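Local coordinates for polar amino acid ABC uptake transporter substrate binding protein (Streptococcus thermophilus LMG 18311, PDB 3HV1), which probably captures a polar amino acid outside the cell and delivers it to an ABC transporter for uptake, at residues V106-L111 / V201-Y206; V110-K115 / L179-V184. All coordinates share one frame; numbering follows the deposited sequence.

Contact 1: residues V106-L111 / V201-Y206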
loop_
_atom_site.group_PDB
_atom_site.type_symbol
_atom_site.label_atom_id
_atom_site.label_comp_id
_atom_site.label_asym_id
_atom_site.label_seq_id
_atom_site.Cartn_x
_atom_site.Cartn_y
_atom_site.Cartn_z
ATOM N N VAL A 106 10.095 -2.121 5.714
ATOM C CA VAL A 106 10.730 -1.348 4.668
ATOM C C VAL A 106 12.228 -1.300 4.839
ATOM O O VAL A 106 12.736 -1.052 5.928
ATOM C CB VAL A 106 10.208 0.107 4.622
ATOM C CG1 VAL A 106 11.000 0.909 3.595
ATOM C CG2 VAL A 106 8.740 0.117 4.271
ATOM N N ASN A 107 12.934 -1.565 3.750
ATOM C CA ASN A 107 14.376 -1.493 3.779
ATOM C C ASN A 107 14.751 -0.308 2.912
ATOM O O ASN A 107 14.158 -0.084 1.857
ATOM C CB ASN A 107 15.016 -2.757 3.234
ATOM C CG ASN A 107 16.519 -2.668 3.232
ATOM O OD1 ASN A 107 17.120 -2.178 4.195
ATOM N ND2 ASN A 107 17.144 -3.131 2.154
ATOM N N GLU A 108 15.722 0.462 3.371
ATOM C CA GLU A 108 16.160 1.635 2.636
ATOM C C GLU A 108 17.539 2.014 3.147
ATOM O O GLU A 108 17.981 1.517 4.177
ATOM C CB GLU A 108 15.191 2.797 2.880
ATOM C CG GLU A 108 15.242 3.342 4.305
ATOM C CD GLU A 108 14.228 4.436 4.547
ATOM O OE1 GLU A 108 14.122 5.349 3.701
ATOM O OE2 GLU A 108 13.541 4.392 5.588
ATOM N N GLN A 109 18.219 2.885 2.416
ATOM C CA GLN A 109 19.537 3.330 2.832
ATOM C C GLN A 109 19.358 4.223 4.050
ATOM O O GLN A 109 18.452 5.063 4.078
ATOM C CB GLN A 109 20.208 4.141 1.719
ATOM C CG GLN A 109 20.490 3.340 0.477
ATOM C CD GLN A 109 21.292 2.098 0.785
ATOM O OE1 GLN A 109 22.350 2.168 1.405
ATOM N NE2 GLN A 109 20.794 0.950 0.354
ATOM N N VAL A 110 20.197 4.016 5.062
ATOM C CA VAL A 110 20.154 4.843 6.260
ATOM C C VAL A 110 21.530 5.455 6.448
ATOM O O VAL A 110 22.536 4.862 6.051
ATOM C CB VAL A 110 19.810 4.032 7.529
ATOM C CG1 VAL A 110 18.367 3.522 7.442
ATOM C CG2 VAL A 110 20.792 2.879 7.705
ATOM N N LEU A 111 21.563 6.658 7.011
ATOM C CA LEU A 111 22.821 7.333 7.289
ATOM C C LEU A 111 23.109 7.019 8.751
ATOM O O LEU A 111 22.271 7.263 9.620
ATOM C CB LEU A 111 22.685 8.848 7.109
ATOM C CG LEU A 111 23.866 9.659 7.654
ATOM C CD1 LEU A 111 25.102 9.431 6.790
ATOM C CD2 LEU A 111 23.506 11.133 7.696
ATOM N N VAL A 201 20.636 6.366 13.481
ATOM C CA VAL A 201 20.420 5.592 12.266
ATOM C C VAL A 201 19.214 6.262 11.651
ATOM O O VAL A 201 18.079 6.054 12.090
ATOM C CB VAL A 201 20.099 4.138 12.585
ATOM C CG1 VAL A 201 20.014 3.332 11.293
ATOM C CG2 VAL A 201 21.159 3.582 13.527
HETATM N N MSE A 202 19.484 7.077 10.641
HETATM C CA MSE A 202 18.466 7.883 9.997
HETATM C C MSE A 202 18.168 7.555 8.543
HETATM O O MSE A 202 19.079 7.269 7.769
HETATM C CB MSE A 202 18.906 9.351 10.078
HETATM C CG MSE A 202 19.500 9.749 11.439
HETATM SE SE MSE A 202 20.586 11.323 11.463
HETATM C CE MSE A 202 22.270 10.577 10.975
ATOM N N PRO A 203 16.877 7.595 8.157
ATOM C CA PRO A 203 16.516 7.313 6.764
ATOM C C PRO A 203 17.276 8.357 5.953
ATOM O O PRO A 203 17.235 9.554 6.263
ATOM C CB PRO A 203 15.007 7.530 6.750
ATOM C CG PRO A 203 14.600 7.089 8.124
ATOM C CD PRO A 203 15.673 7.725 8.997
ATOM N N ALA A 204 17.982 7.891 4.932
ATOM C CA ALA A 204 18.815 8.753 4.109
ATOM C C ALA A 204 18.066 9.674 3.155
ATOM O O ALA A 204 18.474 10.817 2.940
ATOM C CB ALA A 204 19.814 7.894 3.332
ATOM N N GLY A 205 16.980 9.175 2.576
ATOM C CA GLY A 205 16.220 9.980 1.637
ATOM C C GLY A 205 16.130 9.323 0.270
ATOM O O GLY A 205 15.463 9.835 -0.623
ATOM N N TYR A 206 16.805 8.192 0.102
ATOM C CA TYR A 206 16.782 7.472 -1.164
ATOM C C TYR A 206 15.605 6.506 -1.163
ATOM O O TYR A 206 15.273 5.919 -0.129
ATOM C CB TYR A 206 18.080 6.690 -1.358
ATOM C CG TYR A 206 19.325 7.543 -1.304
ATOM C CD1 TYR A 206 19.686 8.363 -2.376
ATOM C CD2 TYR A 206 20.145 7.528 -0.184
ATOM C CE1 TYR A 206 20.847 9.146 -2.330
ATOM C CE2 TYR A 206 21.301 8.304 -0.123
ATOM C CZ TYR A 206 21.647 9.108 -1.198
ATOM O OH TYR A 206 22.796 9.852 -1.137
HETATM O O HOH W 1 17.069 6.185 2.075
HETATM O O HOH W 2 17.064 3.511 -0.059
#

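Contact 2: residues V110-K115 / L179-V184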
loop_
_atom_site.group_PDB
_atom_site.type_symbol
_atom_site.label_atom_id
_atom_site.label_comp_id
_atom_site.label_asym_id
_atom_site.label_seq_id
_atom_site.Cartn_x
_atom_site.Cartn_y
_atom_site.Cartn_z
ATOM N N VAL A 110 20.197 4.016 5.062
ATOM C CA VAL A 110 20.154 4.843 6.260
ATOM C C VAL A 110 21.530 5.455 6.448
ATOM O O VAL A 110 22.536 4.862 6.051
ATOM C CB VAL A 110 19.810 4.032 7.529
ATOM C CG1 VAL A 110 18.367 3.522 7.442
ATOM C CG2 VAL A 110 20.792 2.879 7.705
ATOM N N LEU A 111 21.563 6.658 7.011
ATOM C CA LEU A 111 22.821 7.333 7.289
ATOM C C LEU A 111 23.109 7.019 8.751
ATOM O O LEU A 111 22.271 7.263 9.620
ATOM C CB LEU A 111 22.685 8.848 7.109
ATOM C CG LEU A 111 23.866 9.659 7.654
ATOM C CD1 LEU A 111 25.102 9.431 6.790
ATOM C CD2 LEU A 111 23.506 11.133 7.696
ATOM N N VAL A 112 24.285 6.475 9.024
ATOM C CA VAL A 112 24.644 6.128 10.389
ATOM C C VAL A 112 25.774 7.010 10.892
ATOM O O VAL A 112 26.782 7.201 10.213
ATOM C CB VAL A 112 25.089 4.655 10.480
ATOM C CG1 VAL A 112 25.492 4.305 11.912
ATOM C CG2 VAL A 112 23.970 3.760 9.988
ATOM N N THR A 113 25.591 7.567 12.080
ATOM C CA THR A 113 26.628 8.395 12.656
ATOM C C THR A 113 26.650 8.086 14.134
ATOM O O THR A 113 25.674 7.566 14.679
ATOM C CB THR A 113 26.357 9.905 12.480
ATOM O OG1 THR A 113 25.193 10.270 13.230
ATOM C CG2 THR A 113 26.160 10.248 11.013
ATOM N N LYS A 114 27.774 8.369 14.781
ATOM C CA LYS A 114 27.864 8.137 16.212
ATOM C C LYS A 114 27.075 9.265 16.864
ATOM O O LYS A 114 27.114 10.399 16.389
ATOM C CB LYS A 114 29.318 8.194 16.686
ATOM C CG LYS A 114 30.221 7.127 16.104
ATOM C CD LYS A 114 31.475 6.941 16.957
ATOM C CE LYS A 114 32.332 8.205 17.025
ATOM N NZ LYS A 114 33.516 8.001 17.916
ATOM N N LYS A 115 26.351 8.965 17.937
ATOM C CA LYS A 115 25.596 10.010 18.613
ATOM C C LYS A 115 26.557 11.079 19.133
ATOM O O LYS A 115 26.193 12.251 19.228
ATOM C CB LYS A 115 24.777 9.435 19.770
ATOM C CG LYS A 115 23.491 8.731 19.318
ATOM C CD LYS A 115 22.657 8.249 20.502
ATOM C CE LYS A 115 21.427 7.450 20.048
ATOM N NZ LYS A 115 20.490 8.276 19.239
ATOM N N LEU A 179 28.159 6.938 7.674
ATOM C CA LEU A 179 28.151 5.738 6.859
ATOM C C LEU A 179 26.772 5.554 6.241
ATOM O O LEU A 179 25.760 5.668 6.934
ATOM C CB LEU A 179 28.493 4.531 7.742
ATOM C CG LEU A 179 28.242 3.121 7.204
ATOM C CD1 LEU A 179 29.064 2.888 5.946
ATOM C CD2 LEU A 179 28.610 2.106 8.276
ATOM N N LEU A 180 26.730 5.275 4.941
ATOM C CA LEU A 180 25.471 5.045 4.239
ATOM C C LEU A 180 25.405 3.532 4.009
ATOM O O LEU A 180 26.319 2.954 3.427
ATOM C CB LEU A 180 25.471 5.799 2.898
ATOM C CG LEU A 180 24.182 5.798 2.068
ATOM C CD1 LEU A 180 23.107 6.566 2.815
ATOM C CD2 LEU A 180 24.433 6.439 0.698
ATOM N N ILE A 181 24.339 2.886 4.470
ATOM C CA ILE A 181 24.210 1.437 4.327
ATOM C C ILE A 181 22.740 1.027 4.451
ATOM O O ILE A 181 21.923 1.802 4.937
ATOM C CB ILE A 181 25.042 0.726 5.428
ATOM C CG1 ILE A 181 25.066 -0.783 5.205
ATOM C CG2 ILE A 181 24.463 1.045 6.797
ATOM C CD1 ILE A 181 25.901 -1.208 4.033
ATOM N N ASP A 182 22.402 -0.183 4.007
ATOM C CA ASP A 182 21.020 -0.653 4.099
ATOM C C ASP A 182 20.566 -0.722 5.553
ATOM O O ASP A 182 21.310 -1.163 6.421
ATOM C CB ASP A 182 20.862 -2.059 3.515
ATOM C CG ASP A 182 21.037 -2.110 2.001
ATOM O OD1 ASP A 182 20.151 -2.684 1.338
ATOM O OD2 ASP A 182 22.046 -1.603 1.486
ATOM N N ARG A 183 19.327 -0.315 5.794
ATOM C CA ARG A 183 18.743 -0.364 7.125
ATOM C C ARG A 183 18.905 -1.775 7.697
ATOM O O ARG A 183 19.360 -1.931 8.826
ATOM C CB ARG A 183 17.262 -0.018 7.049
ATOM C CG ARG A 183 16.555 -0.007 8.388
ATOM C CD ARG A 183 15.052 -0.008 8.199
ATOM N NE ARG A 183 14.354 0.213 9.460
ATOM C CZ ARG A 183 13.032 0.198 9.589
ATOM N NH1 ARG A 183 12.262 -0.032 8.532
ATOM N NH2 ARG A 183 12.481 0.437 10.770
ATOM N N VAL A 184 18.546 -2.805 6.926
ATOM C CA VAL A 184 18.671 -4.177 7.441
ATOM C C VAL A 184 20.065 -4.523 7.976
ATOM O O VAL A 184 20.184 -5.291 8.931
ATOM C CB VAL A 184 18.291 -5.277 6.392
ATOM C CG1 VAL A 184 16.787 -5.331 6.211
ATOM C CG2 VAL A 184 19.019 -5.039 5.069
#

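Contact 1: residues V106-L111 / V201-Y206
Val-201 meets Val-110 through CG1, which lies 3.7 Å from Val-110 CG2; the two branched side chains cross at a slant at one end of the pairing. Met-202, a selenomethionine, is joined to Leu-111 by two backbone bonds, Leu-111 N to Met-202 O at 2.7 Å and Met-202 N to Leu-111 O at 3.0 Å, the latter almost perfectly straight. Their side chains run side by side on one face of the sheet, and the bend at the end of the selenomethionine (chi3 -86°) brings its CE to 3.5 Å from Leu-111 CD2. Pro-203 pairs with Val-110 without hydrogen bonds, and its ring carbon CB lies 3.7 Å from Glu-108 OE2, a plain van der Waals touch. Ala-204 adds a third backbone bond, from its N to Gln-109 O, with the donor tilted 25° out of the carbonyl plane. Past Gly-205 the chain runs on as a loop, and Tyr-206 sets its ring atom CD2 against Gln-109 CB. Here water takes over from direct pairing: one molecule accepts from Tyr-206 N and donates to Gln-109 O, while another accepts from Gln-109 N and donates weakly to Tyr-206 O. The whole is a short antiparallel strand pair, continued by a water-bridged loop, within the mixed sheet of a family 3 solute-binding protein of the periplasmic-binding-protein class.

Contact 2: residues V110-K115 / L179-V184
Val-110 reaches the turn from strand 178-182 into the helix that starts at Arg-183, and has more surface buried here than any other residue of the two segments. Its CG1 sits 3.7 Å from Arg-183 CB, so it is the aliphatic root of the arginine that it touches. The arginine chain leaves extended, CG anti to the backbone N (chi1 -179°), and carries the guanidinium away to Val-106 O and a salt bridge with Glu-249. The other methyl, CG2, is 3.2 Å from Ile-181 O, close packing beside the very carbonyl that accepts the Val-110 N-H at 2.8 Å. Ile-181 N returns a bond to Val-110 O, with the donor nearly along the C=O axis.

Leu-179, next in buried surface, pairs with Val-112 in the same fashion. Val-112 N donates to Leu-179 O at 2.7 Å and Leu-179 N to Val-112 O at 2.9 Å, both donors lying in the plane of the carbonyl they address. The valine CB lies 4.4 Å from the leucine CB, and its CG2 comes 4.2 Å from Ile-181 CG2. The face that these residues share with Val-110 is covered by helices 164-173 and 183-192, with Phe-164, Leu-171 and Ala-186 among the residues packed there.

Between the two bonded pairs, Leu-111 and Leu-180 point to the other face of the sheet. Both sides of the strand pair are therefore lined with hydrocarbon, and the four backbone bonds satisfy polar groups in a buried setting; the charged end of Arg-183 finds its partners beyond this apolar patch.

In the fold
Of the strands in these contacts, 105-114 is the earliest, and it serves both, which share Val-110 and Leu-111. From there the chain passes through strand 130-133, helix 137-144, strand 158-161 and helix 164-173 before strand 178-182 returns to close the loop of contact 2. It continues through helix 183-192, and strand 199-203 then comes back to strand 105-114 in contact 1. The span from 106 to 206 thus encloses the shorter one from 110 to 184. Strands 178-182 and 199-203 both pair antiparallel with strand 105-114, and helix 183-192 carries the chain from one to the other. Glu-108 O and Arg-183 N link the contacts further.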